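Local atomic coordinates of phosphatidylinositol-specific phospholipase C (Listeria monocytogenes, PDB entry 2PLC), a protein that belongs to the bacterial phosphatidylinositol-specific phospholipases C, single-chain proteins whose X domain has a fold of the TIM-barrel type. Residues G84-I89 with I101-K106; K192-E197 with I217-L222; I34-T37 with L42-T45. One frame throughout, in Å; residues are numbered along the deposited sequence.

Contact 1. Residues G84-I89 with I101-K106; sequences GVLETI and IIMRLK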
ATOM      1  N   GLY A  84      -5.920  16.425   1.264  1.00 21.80           N
ATOM      2  CA  GLY A  84      -7.201  15.739   1.284  1.00 20.80           C
ATOM      3  C   GLY A  84      -7.011  14.292   1.688  1.00 17.93           C
ATOM      4  O   GLY A  84      -7.760  13.757   2.513  1.00 25.80           O
ATOM      5  N   VAL A  85      -5.992  13.662   1.111  1.00 15.90           N
ATOM      6  CA  VAL A  85      -5.665  12.268   1.404  1.00 14.19           C
ATOM      7  C   VAL A  85      -5.309  12.111   2.887  1.00 10.56           C
ATOM      8  O   VAL A  85      -5.850  11.238   3.569  1.00 19.21           O
ATOM      9  CB  VAL A  85      -4.484  11.779   0.524  1.00 16.35           C
ATOM     10  CG1 VAL A  85      -4.048  10.388   0.940  1.00 12.90           C
ATOM     11  CG2 VAL A  85      -4.897  11.771  -0.933  1.00 14.89           C
ATOM     12  N   LEU A  86      -4.421  12.970   3.386  1.00 15.00           N
ATOM     13  CA  LEU A  86      -4.006  12.921   4.785  1.00 10.64           C
ATOM     14  C   LEU A  86      -5.166  13.118   5.746  1.00 14.28           C
ATOM     15  O   LEU A  86      -5.235  12.441   6.774  1.00 16.49           O
ATOM     16  CB  LEU A  86      -2.909  13.950   5.070  1.00 15.76           C
ATOM     17  CG  LEU A  86      -1.578  13.660   4.376  1.00 15.97           C
ATOM     18  CD1 LEU A  86      -0.540  14.701   4.762  1.00 16.88           C
ATOM     19  CD2 LEU A  86      -1.098  12.264   4.746  1.00  9.77           C
ATOM     20  N   GLU A  87      -6.096  14.010   5.407  1.00 13.26           N
ATOM     21  CA  GLU A  87      -7.240  14.245   6.282  1.00 15.22           C
ATOM     22  C   GLU A  87      -8.155  13.030   6.317  1.00 19.54           C
ATOM     23  O   GLU A  87      -8.721  12.694   7.358  1.00 28.09           O
ATOM     24  CB  GLU A  87      -8.031  15.480   5.863  1.00 18.93           C
ATOM     25  CG  GLU A  87      -9.339  15.601   6.624  1.00 18.37           C
ATOM     26  CD  GLU A  87      -9.915  16.982   6.595  1.00 24.29           C
ATOM     27  OE1 GLU A  87     -10.580  17.330   5.599  1.00 28.75           O
ATOM     28  OE2 GLU A  87      -9.710  17.714   7.585  1.00 22.67           O
ATOM     29  N   THR A  88      -8.290  12.370   5.175  1.00 17.05           N
ATOM     30  CA  THR A  88      -9.119  11.182   5.084  1.00 14.64           C
ATOM     31  C   THR A  88      -8.508  10.054   5.908  1.00 17.93           C
ATOM     32  O   THR A  88      -9.193   9.447   6.726  1.00 19.81           O
ATOM     33  CB  THR A  88      -9.280  10.723   3.620  1.00 19.16           C
ATOM     34  OG1 THR A  88      -9.904  11.763   2.853  1.00 14.17           O
ATOM     35  CG2 THR A  88     -10.136   9.461   3.545  1.00 23.57           C
ATOM     36  N   ILE A  89      -7.217   9.789   5.700  1.00 20.04           N
ATOM     37  CA  ILE A  89      -6.511   8.727   6.424  1.00 22.50           C
ATOM     38  C   ILE A  89      -6.594   8.974   7.926  1.00 22.10           C
ATOM     39  O   ILE A  89      -6.911   8.079   8.711  1.00 26.70           O
ATOM     40  CB  ILE A  89      -5.012   8.687   6.071  1.00 22.69           C
ATOM     41  CG1 ILE A  89      -4.802   8.643   4.561  1.00 27.24           C
ATOM     42  CG2 ILE A  89      -4.363   7.492   6.738  1.00 28.07           C
ATOM     43  CD1 ILE A  89      -5.539   7.535   3.884  1.00 36.92           C
ATOM     44  N   ILE A 101      -1.954   1.887   8.930  1.00 29.16           N
ATOM     45  CA  ILE A 101      -1.926   2.008   7.485  1.00 26.78           C
ATOM     46  C   ILE A 101      -0.510   2.166   6.976  1.00 25.64           C
ATOM     47  O   ILE A 101       0.293   2.903   7.545  1.00 30.13           O
ATOM     48  CB  ILE A 101      -2.820   3.184   7.016  1.00 25.62           C
ATOM     49  CG1 ILE A 101      -4.275   2.875   7.367  1.00 20.79           C
ATOM     50  CG2 ILE A 101      -2.666   3.433   5.519  1.00 24.32           C
ATOM     51  CD1 ILE A 101      -5.231   3.979   7.072  1.00 33.41           C
ATOM     52  N   ILE A 102      -0.189   1.383   5.955  1.00 23.78           N
ATOM     53  CA  ILE A 102       1.122   1.433   5.332  1.00 21.08           C
ATOM     54  C   ILE A 102       0.893   2.261   4.079  1.00 19.32           C
ATOM     55  O   ILE A 102       0.016   1.951   3.279  1.00 20.96           O
ATOM     56  CB  ILE A 102       1.617   0.030   4.973  1.00 18.36           C
ATOM     57  CG1 ILE A 102       1.602  -0.851   6.225  1.00 21.04           C
ATOM     58  CG2 ILE A 102       3.023   0.111   4.375  1.00 15.35           C
ATOM     59  CD1 ILE A 102       1.848  -2.306   5.952  1.00 22.93           C
ATOM     60  N   MET A 103       1.681   3.318   3.919  1.00 18.77           N
ATOM     61  CA  MET A 103       1.512   4.211   2.794  1.00 10.65           C
ATOM     62  C   MET A 103       2.757   4.500   1.983  1.00 15.65           C
ATOM     63  O   MET A 103       3.748   5.019   2.492  1.00 19.83           O
ATOM     64  CB  MET A 103       0.909   5.527   3.289  1.00 17.90           C
ATOM     65  CG  MET A 103       0.763   6.593   2.220  1.00 20.31           C
ATOM     66  SD  MET A 103       0.090   8.110   2.895  1.00 29.23           S
ATOM     67  CE  MET A 103       1.479   9.190   2.727  1.00 25.19           C
ATOM     68  N   ARG A 104       2.682   4.173   0.700  1.00 16.40           N
ATOM     69  CA  ARG A 104       3.768   4.432  -0.222  1.00 14.22           C
ATOM     70  C   ARG A 104       3.500   5.821  -0.783  1.00 15.94           C
ATOM     71  O   ARG A 104       2.417   6.083  -1.308  1.00 17.47           O
ATOM     72  CB  ARG A 104       3.745   3.411  -1.355  1.00 14.90           C
ATOM     73  CG  ARG A 104       4.738   3.688  -2.455  1.00 14.09           C
ATOM     74  CD  ARG A 104       4.466   2.813  -3.659  1.00 18.65           C
ATOM     75  NE  ARG A 104       5.438   3.033  -4.725  1.00 18.81           N
ATOM     76  CZ  ARG A 104       5.495   2.310  -5.840  1.00 23.32           C
ATOM     77  NH1 ARG A 104       4.633   1.327  -6.038  1.00 23.45           N
ATOM     78  NH2 ARG A 104       6.445   2.538  -6.737  1.00 30.31           N
ATOM     79  N   LEU A 105       4.447   6.729  -0.592  1.00 15.83           N
ATOM     80  CA  LEU A 105       4.310   8.084  -1.099  1.00 17.91           C
ATOM     81  C   LEU A 105       5.388   8.259  -2.148  1.00 19.03           C
ATOM     82  O   LEU A 105       6.574   8.301  -1.834  1.00 26.26           O
ATOM     83  CB  LEU A 105       4.467   9.109   0.025  1.00 19.71           C
ATOM     84  CG  LEU A 105       4.452  10.584  -0.390  1.00 26.86           C
ATOM     85  CD1 LEU A 105       3.172  10.910  -1.141  1.00 25.75           C
ATOM     86  CD2 LEU A 105       4.587  11.462   0.841  1.00 25.60           C
ATOM     87  N   LYS A 106       4.962   8.347  -3.402  1.00 24.97           N
ATOM     88  CA  LYS A 106       5.883   8.473  -4.518  1.00 21.77           C
ATOM     89  C   LYS A 106       5.909   9.848  -5.179  1.00 26.00           C
ATOM     90  O   LYS A 106       4.875  10.494  -5.353  1.00 27.15           O
ATOM     91  CB  LYS A 106       5.543   7.415  -5.562  1.00 21.69           C
ATOM     92  CG  LYS A 106       6.538   7.314  -6.685  1.00 32.32           C
ATOM     93  CD  LYS A 106       6.073   6.335  -7.745  1.00 36.13           C
ATOM     94  CE  LYS A 106       7.178   6.081  -8.759  1.00 45.16           C
ATOM     95  NZ  LYS A 106       7.711   7.358  -9.315  1.00 54.50           N
TER

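Contact 2. Residues K192-E197 with I217-L222; sequences KTKFKE and ISATSL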
ATOM      1  N   LYS A 192       0.009 -16.141 -17.060  1.00 19.62           N
ATOM      2  CA  LYS A 192       0.651 -17.333 -16.493  1.00 19.92           C
ATOM      3  C   LYS A 192       1.938 -16.976 -15.747  1.00 17.02           C
ATOM      4  O   LYS A 192       2.130 -17.373 -14.600  1.00 21.88           O
ATOM      5  CB  LYS A 192       0.947 -18.367 -17.595  1.00 23.32           C
ATOM      6  CG  LYS A 192       0.057 -19.632 -17.569  1.00 43.22           C
ATOM      7  CD  LYS A 192       0.588 -20.732 -16.610  1.00 59.30           C
ATOM      8  CE  LYS A 192      -0.360 -21.962 -16.501  1.00 59.26           C
ATOM      9  NZ  LYS A 192       0.002 -22.954 -15.426  1.00 38.07           N
ATOM     10  N   THR A 193       2.797 -16.188 -16.383  1.00 14.87           N
ATOM     11  CA  THR A 193       4.054 -15.779 -15.767  1.00 21.44           C
ATOM     12  C   THR A 193       3.819 -14.902 -14.540  1.00 19.12           C
ATOM     13  O   THR A 193       4.426 -15.121 -13.494  1.00 27.31           O
ATOM     14  CB  THR A 193       4.949 -15.024 -16.772  1.00 19.26           C
ATOM     15  OG1 THR A 193       5.283 -15.902 -17.855  1.00 31.28           O
ATOM     16  CG2 THR A 193       6.230 -14.539 -16.105  1.00 14.82           C
ATOM     17  N   LYS A 194       2.934 -13.919 -14.672  1.00 20.78           N
ATOM     18  CA  LYS A 194       2.623 -13.010 -13.573  1.00 20.34           C
ATOM     19  C   LYS A 194       2.084 -13.778 -12.364  1.00 21.83           C
ATOM     20  O   LYS A 194       2.419 -13.465 -11.217  1.00 23.20           O
ATOM     21  CB  LYS A 194       1.609 -11.959 -14.028  1.00 15.35           C
ATOM     22  CG  LYS A 194       1.237 -10.926 -12.972  1.00 16.04           C
ATOM     23  CD  LYS A 194       2.412 -10.029 -12.577  1.00 16.31           C
ATOM     24  CE  LYS A 194       1.960  -8.962 -11.572  1.00 14.94           C
ATOM     25  NZ  LYS A 194       3.046  -8.023 -11.164  1.00 10.14           N
ATOM     26  N   PHE A 195       1.267 -14.797 -12.623  1.00 17.35           N
ATOM     27  CA  PHE A 195       0.704 -15.588 -11.540  1.00 12.57           C
ATOM     28  C   PHE A 195       1.819 -16.353 -10.815  1.00 18.25           C
ATOM     29  O   PHE A 195       1.830 -16.425  -9.583  1.00 19.13           O
ATOM     30  CB  PHE A 195      -0.362 -16.553 -12.066  1.00 15.40           C
ATOM     31  CG  PHE A 195      -1.103 -17.274 -10.982  1.00 12.50           C
ATOM     32  CD1 PHE A 195      -1.751 -16.564  -9.979  1.00 13.64           C
ATOM     33  CD2 PHE A 195      -1.125 -18.663 -10.939  1.00 19.08           C
ATOM     34  CE1 PHE A 195      -2.412 -17.228  -8.945  1.00 15.81           C
ATOM     35  CE2 PHE A 195      -1.785 -19.334  -9.903  1.00 17.32           C
ATOM     36  CZ  PHE A 195      -2.428 -18.611  -8.905  1.00 13.30           C
ATOM     37  N   LYS A 196       2.761 -16.901 -11.582  1.00 16.07           N
ATOM     38  CA  LYS A 196       3.882 -17.639 -11.010  1.00 18.55           C
ATOM     39  C   LYS A 196       4.679 -16.749 -10.061  1.00 20.63           C
ATOM     40  O   LYS A 196       4.971 -17.146  -8.931  1.00 22.16           O
ATOM     41  CB  LYS A 196       4.781 -18.198 -12.121  1.00 16.16           C
ATOM     42  CG  LYS A 196       4.419 -19.628 -12.541  1.00 29.88           C
ATOM     43  CD  LYS A 196       5.052 -20.045 -13.874  1.00 38.44           C
ATOM     44  CE  LYS A 196       6.577 -19.905 -13.882  1.00 55.02           C
ATOM     45  NZ  LYS A 196       7.280 -20.859 -12.967  1.00 66.62           N
ATOM     46  N   GLU A 197       4.971 -15.525 -10.505  1.00 18.04           N
ATOM     47  CA  GLU A 197       5.722 -14.563  -9.702  1.00 14.12           C
ATOM     48  C   GLU A 197       4.974 -14.177  -8.435  1.00 16.45           C
ATOM     49  O   GLU A 197       5.584 -13.932  -7.393  1.00 14.34           O
ATOM     50  CB  GLU A 197       6.027 -13.314 -10.524  1.00 14.41           C
ATOM     51  CG  GLU A 197       6.901 -13.594 -11.728  1.00 18.02           C
ATOM     52  CD  GLU A 197       7.063 -12.386 -12.616  1.00 28.41           C
ATOM     53  OE1 GLU A 197       6.062 -11.679 -12.851  1.00 29.02           O
ATOM     54  OE2 GLU A 197       8.193 -12.146 -13.089  1.00 36.34           O
ATOM     55  N   ILE A 217      -0.113  -7.614  -7.610  1.00 13.46           N
ATOM     56  CA  ILE A 217      -0.964  -8.452  -8.442  1.00 14.97           C
ATOM     57  C   ILE A 217      -1.212  -7.664  -9.750  1.00 21.70           C
ATOM     58  O   ILE A 217      -1.454  -8.243 -10.811  1.00 12.72           O
ATOM     59  CB  ILE A 217      -2.336  -8.706  -7.758  1.00 17.98           C
ATOM     60  CG1 ILE A 217      -2.149  -9.171  -6.312  1.00  7.75           C
ATOM     61  CG2 ILE A 217      -3.159  -9.696  -8.559  1.00  6.27           C
ATOM     62  CD1 ILE A 217      -1.497 -10.498  -6.166  1.00 17.22           C
ATOM     63  N   SER A 218      -1.107  -6.337  -9.660  1.00 16.55           N
ATOM     64  CA  SER A 218      -1.325  -5.422 -10.780  1.00 10.96           C
ATOM     65  C   SER A 218      -0.313  -5.470 -11.933  1.00 14.34           C
ATOM     66  O   SER A 218       0.852  -5.821 -11.745  1.00 12.54           O
ATOM     67  CB  SER A 218      -1.411  -3.991 -10.247  1.00 18.41           C
ATOM     68  OG  SER A 218      -0.307  -3.702  -9.403  1.00 15.59           O
ATOM     69  N   ALA A 219      -0.770  -5.067 -13.116  1.00  9.95           N
ATOM     70  CA  ALA A 219       0.060  -5.035 -14.317  1.00 16.34           C
ATOM     71  C   ALA A 219      -0.633  -4.243 -15.433  1.00 20.43           C
ATOM     72  O   ALA A 219      -1.831  -3.972 -15.357  1.00 22.47           O
ATOM     73  CB  ALA A 219       0.352  -6.444 -14.785  1.00  5.92           C
ATOM     74  N   THR A 220       0.135  -3.853 -16.451  1.00 20.41           N
ATOM     75  CA  THR A 220      -0.396  -3.112 -17.598  1.00 19.10           C
ATOM     76  C   THR A 220       0.242  -3.683 -18.841  1.00 26.56           C
ATOM     77  O   THR A 220       1.309  -4.290 -18.775  1.00 20.99           O
ATOM     78  CB  THR A 220      -0.006  -1.624 -17.617  1.00 22.07           C
ATOM     79  OG1 THR A 220       0.349  -1.182 -16.304  1.00 35.93           O
ATOM     80  CG2 THR A 220      -1.165  -0.800 -18.130  1.00 22.79           C
ATOM     81  N   SER A 221      -0.386  -3.413 -19.979  1.00 21.39           N
ATOM     82  CA  SER A 221       0.088  -3.876 -21.272  1.00 20.81           C
ATOM     83  C   SER A 221      -0.550  -2.986 -22.327  1.00 20.34           C
ATOM     84  O   SER A 221      -1.562  -2.320 -22.061  1.00 25.65           O
ATOM     85  CB  SER A 221      -0.331  -5.331 -21.489  1.00 21.66           C
ATOM     86  OG  SER A 221      -0.018  -5.765 -22.795  1.00 30.44           O
ATOM     87  N   LEU A 222       0.067  -2.933 -23.505  1.00 21.98           N
ATOM     88  CA  LEU A 222      -0.463  -2.137 -24.606  1.00 24.79           C
ATOM     89  C   LEU A 222      -1.765  -2.769 -25.079  1.00 28.35           C
ATOM     90  O   LEU A 222      -2.714  -2.069 -25.432  1.00 33.11           O
ATOM     91  CB  LEU A 222       0.524  -2.101 -25.776  1.00 30.07           C
ATOM     92  CG  LEU A 222       1.916  -1.517 -25.533  1.00 35.90           C
ATOM     93  CD1 LEU A 222       2.731  -1.622 -26.806  1.00 38.47           C
ATOM     94  CD2 LEU A 222       1.823  -0.073 -25.083  1.00 35.94           C
TER
HETATM   95  O   HOH W   1       3.622  -5.198 -10.914  1.00 17.88           O

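Contact 3. Residues I34-T37 with L42-T45; sequences ITWT and LAQT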
ATOM      1  N   ILE A  34     -10.349  15.713 -17.124  1.00 14.67           N
ATOM      2  CA  ILE A  34     -10.826  15.346 -18.449  1.00 19.69           C
ATOM      3  C   ILE A  34      -9.902  14.331 -19.141  1.00 15.94           C
ATOM      4  O   ILE A  34     -10.378  13.450 -19.859  1.00 14.64           O
ATOM      5  CB  ILE A  34     -11.032  16.607 -19.334  1.00 15.11           C
ATOM      6  CG1 ILE A  34     -11.763  16.244 -20.627  1.00 18.58           C
ATOM      7  CG2 ILE A  34      -9.700  17.284 -19.615  1.00 16.07           C
ATOM      8  CD1 ILE A  34     -13.164  15.656 -20.415  1.00 17.56           C
ATOM      9  N   THR A  35      -8.596  14.424 -18.895  1.00 16.52           N
ATOM     10  CA  THR A  35      -7.642  13.489 -19.502  1.00 20.37           C
ATOM     11  C   THR A  35      -7.828  12.077 -18.935  1.00 23.93           C
ATOM     12  O   THR A  35      -7.597  11.081 -19.625  1.00 25.73           O
ATOM     13  CB  THR A  35      -6.178  13.944 -19.297  1.00 22.12           C
ATOM     14  OG1 THR A  35      -6.012  15.262 -19.828  1.00 25.89           O
ATOM     15  CG2 THR A  35      -5.218  13.011 -20.027  1.00 21.11           C
ATOM     16  N   TRP A  36      -8.256  12.000 -17.679  1.00 19.82           N
ATOM     17  CA  TRP A  36      -8.494  10.717 -17.031  1.00 17.34           C
ATOM     18  C   TRP A  36      -9.679  10.001 -17.687  1.00 22.55           C
ATOM     19  O   TRP A  36      -9.639   8.789 -17.905  1.00 24.14           O
ATOM     20  CB  TRP A  36      -8.753  10.923 -15.537  1.00 12.42           C
ATOM     21  CG  TRP A  36      -8.893   9.646 -14.774  1.00 16.85           C
ATOM     22  CD1 TRP A  36      -7.882   8.871 -14.270  1.00 15.64           C
ATOM     23  CD2 TRP A  36     -10.112   8.975 -14.450  1.00 15.39           C
ATOM     24  NE1 TRP A  36      -8.403   7.754 -13.659  1.00 12.93           N
ATOM     25  CE2 TRP A  36      -9.769   7.792 -13.758  1.00 16.18           C
ATOM     26  CE3 TRP A  36     -11.466   9.256 -14.678  1.00 19.12           C
ATOM     27  CZ2 TRP A  36     -10.729   6.894 -13.297  1.00 18.57           C
ATOM     28  CZ3 TRP A  36     -12.420   8.361 -14.215  1.00 15.55           C
ATOM     29  CH2 TRP A  36     -12.046   7.194 -13.534  1.00 15.81           C
ATOM     30  N   THR A  37     -10.728  10.752 -18.015  1.00 22.90           N
ATOM     31  CA  THR A  37     -11.909  10.165 -18.649  1.00 25.28           C
ATOM     32  C   THR A  37     -11.601   9.705 -20.079  1.00 22.97           C
ATOM     33  O   THR A  37     -12.095   8.672 -20.521  1.00 25.30           O
ATOM     34  CB  THR A  37     -13.101  11.154 -18.676  1.00 29.35           C
ATOM     35  OG1 THR A  37     -12.735  12.323 -19.417  1.00 33.24           O
ATOM     36  CG2 THR A  37     -13.496  11.558 -17.263  1.00 16.70           C
ATOM     37  N   LEU A  42      -7.093   2.742 -19.594  1.00 19.77           N
ATOM     38  CA  LEU A  42      -5.665   2.539 -19.367  1.00 23.61           C
ATOM     39  C   LEU A  42      -5.195   3.114 -18.025  1.00 22.60           C
ATOM     40  O   LEU A  42      -4.285   2.571 -17.382  1.00 19.05           O
ATOM     41  CB  LEU A  42      -4.865   3.212 -20.486  1.00 29.42           C
ATOM     42  CG  LEU A  42      -5.241   2.915 -21.938  1.00 34.54           C
ATOM     43  CD1 LEU A  42      -4.494   3.877 -22.854  1.00 37.82           C
ATOM     44  CD2 LEU A  42      -4.921   1.467 -22.279  1.00 40.55           C
ATOM     45  N   ALA A  43      -5.809   4.228 -17.633  1.00 18.27           N
ATOM     46  CA  ALA A  43      -5.460   4.934 -16.410  1.00 17.89           C
ATOM     47  C   ALA A  43      -6.140   4.453 -15.130  1.00 16.80           C
ATOM     48  O   ALA A  43      -5.529   4.464 -14.068  1.00 17.71           O
ATOM     49  CB  ALA A  43      -5.708   6.429 -16.598  1.00 10.49           C
ATOM     50  N   GLN A  44      -7.398   4.039 -15.221  1.00 21.43           N
ATOM     51  CA  GLN A  44      -8.132   3.601 -14.035  1.00 20.23           C
ATOM     52  C   GLN A  44      -7.637   2.298 -13.395  1.00 19.45           C
ATOM     53  O   GLN A  44      -7.351   1.324 -14.087  1.00 21.69           O
ATOM     54  CB  GLN A  44      -9.619   3.488 -14.362  1.00 14.57           C
ATOM     55  CG  GLN A  44     -10.497   3.228 -13.157  1.00 21.29           C
ATOM     56  CD  GLN A  44     -11.923   2.915 -13.542  1.00 25.67           C
ATOM     57  OE1 GLN A  44     -12.182   2.409 -14.632  1.00 24.59           O
ATOM     58  NE2 GLN A  44     -12.856   3.205 -12.647  1.00 22.37           N
ATOM     59  N   THR A  45      -7.553   2.287 -12.065  1.00 15.89           N
ATOM     60  CA  THR A  45      -7.121   1.096 -11.330  1.00 16.92           C
ATOM     61  C   THR A  45      -8.056   0.730 -10.176  1.00 16.31           C
ATOM     62  O   THR A  45      -7.948  -0.361  -9.612  1.00 15.82           O
ATOM     63  CB  THR A  45      -5.727   1.273 -10.741  1.00 15.61           C
ATOM     64  OG1 THR A  45      -5.729   2.416  -9.882  1.00 22.81           O
ATOM     65  CG2 THR A  45      -4.698   1.462 -11.848  1.00  9.98           C
TER

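Contact 1. Residues G84-I89 with I101-K106
Ile-89 and Ile-101 make the close touch here: the CG2 methyl of Ile-89 meets the CD1 methyl of Ile-101 at 3.6 Å. The two branched chains meet at a slant rather than lying side by side. Ile-89 sends its CG2 branch anti to the backbone N, while in Ile-101 it is CG1 that lies beside the backbone N (chi1 -65°), with CD1 extended beyond it to reach the helix. One turn back, Leu-86 starts out across the line to the strand, but its end swings nearer, and its CD2 lies 4.5 Å from CE of Met-103. Met-103 reaches toward Leu-86 with a chain extended through chi1 and chi2, the methyl then turning off at SD; the touch is loose. The contact is wholly apolar, with no hydrogen bond from helix to strand, and all four side chains are buried.

On the far side of the helix, Thr-88 OG1 donates to Gly-84 O at 2.9 Å. That oxygen also takes the helical bond from Thr-88 N, and the two donors come from opposite faces of the carbonyl plane.

Ile-101 and Met-103 face helix 82-95, while Leu-105, on the same side of the strand, packs on Phe-115 and Ile-119 of helix 114-125. Arg-104 points the other way, into a salt bridge with Glu-157. Helix 82-95 lies in the beta-alpha-beta crossover from strand 60-65 to its parallel neighbour 101-107. Ile-89 also touches Ile-61 and Ile-152 on the strands flanking 101-107, and Leu-50 of helix 50-55.

Contact 2. Residues K192-E197 with I217-L222
Lys-194 reaches from its helix to the backbone of the loop 217-222, and every touch between the segments runs through it. Its CG leaves anti to the backbone N (chi1 -178°), the chain bends at chi2 (65°), and the rest runs out extended, so that the ammonium arrives beside the start of the loop. There NZ makes a weak hydrogen bond to Ser-218 O at 3.2 Å. A water backs it up, taking a bond from Lys-194 NZ at 2.9 Å and lying 3.0 Å from Ser-218 O. Stronger partners lie outside the two segments: NZ also bonds to the carbonyl oxygens of Asp-185 and His-216. Main-chain oxygens of Asp-185, of His-216 at the end of strand 212-216, and of Ser-218 just after it gather round one buried ammonium, and their dipoles would be expected to stabilise its charge.

The helix here, 191-207, connects strand 180-183 to its parallel neighbour 212-216 in a beta-alpha-beta crossover. The loop leaves that second strand at its C-terminal end, the end at which barrels of the TIM type carry their active sites.

Ile-217 takes part through its backbone: Lys-194 CE lies 3.3 Å from Ser-218 O and 3.6 Å from Ile-217 O, while the Ile-217 side chain starts away from the helix segment and packs on Asn-234 and Val-237 of helix 226-246. Ser-218 likewise starts away, and its side chain touches His-25 and Asp-258. Ala-219 faces the lysine instead, its methyl CB 4.4 Å from Lys-194 CE. Pro-189 touches both Lys-194 and Ala-219.

Contact 3. Residues I34-T37 with L42-T45
The indole of Trp-36 and the amide of Gln-44 stand nearly upright to each other, their planes 84° apart. The glutamine side chain meets the six-membered ring: Trp-36 CZ2 lies 3.7 Å from Gln-44 CG and equally near its CB. Farther along, Trp-36 CH2 comes within 4.2 Å of Gln-44 NE2. At the pyrrole end, Trp-36 NE1 lies 4.2 Å from Gln-44 N and CA of the backbone, and CD1 of Trp-36 touches the methyl CB of Ala-43 at 4.0 Å. With chi1 at -175° the ring is swung opposite the backbone N, which brings the indole nearer to the second segment than the start of the side chain would suggest.

Ser-29, outside both segments, serves ring and helix end: its OG hydrogen-bonds with Ala-43 O and weakly with Trp-36 NE1. Ile-76 and Leu-78 of strand 76-78 also pack on the indole. The Gln-44 amide has weak hydrogen bonds at both ends, OE1 with Lys-40 NZ and NE2 with Gln-46 O.

Two short consecutive helices, 34-38 and 40-43, are thus folded against each other round a buried tryptophan, within the long connection between barrel strands 20-24 and 60-65.

Along the chain the three contacts follow one another in the order 3, 1, 2, and none touches another. Contacts 1 and 2 lie on opposite sides of the chain's centre, their own centres 26 Å apart: each joins a crossover helix to the strand, or the loop after the strand, that follows it. Contact 3 belongs to the long connection after strand 20-24, with its centre 21 Å from that of contact 1. Contacts 2 and 3 come nearest, about 5 Å between closest atoms, although their centres are 20 Å apart. What links them is a shared neighbourhood: Ser-218 and Thr-45 both approach Asp-258 and His-25, just beyond the C-terminal ends of strands 253-257 and 20-24, where TIM-type barrels generally carry their active sites.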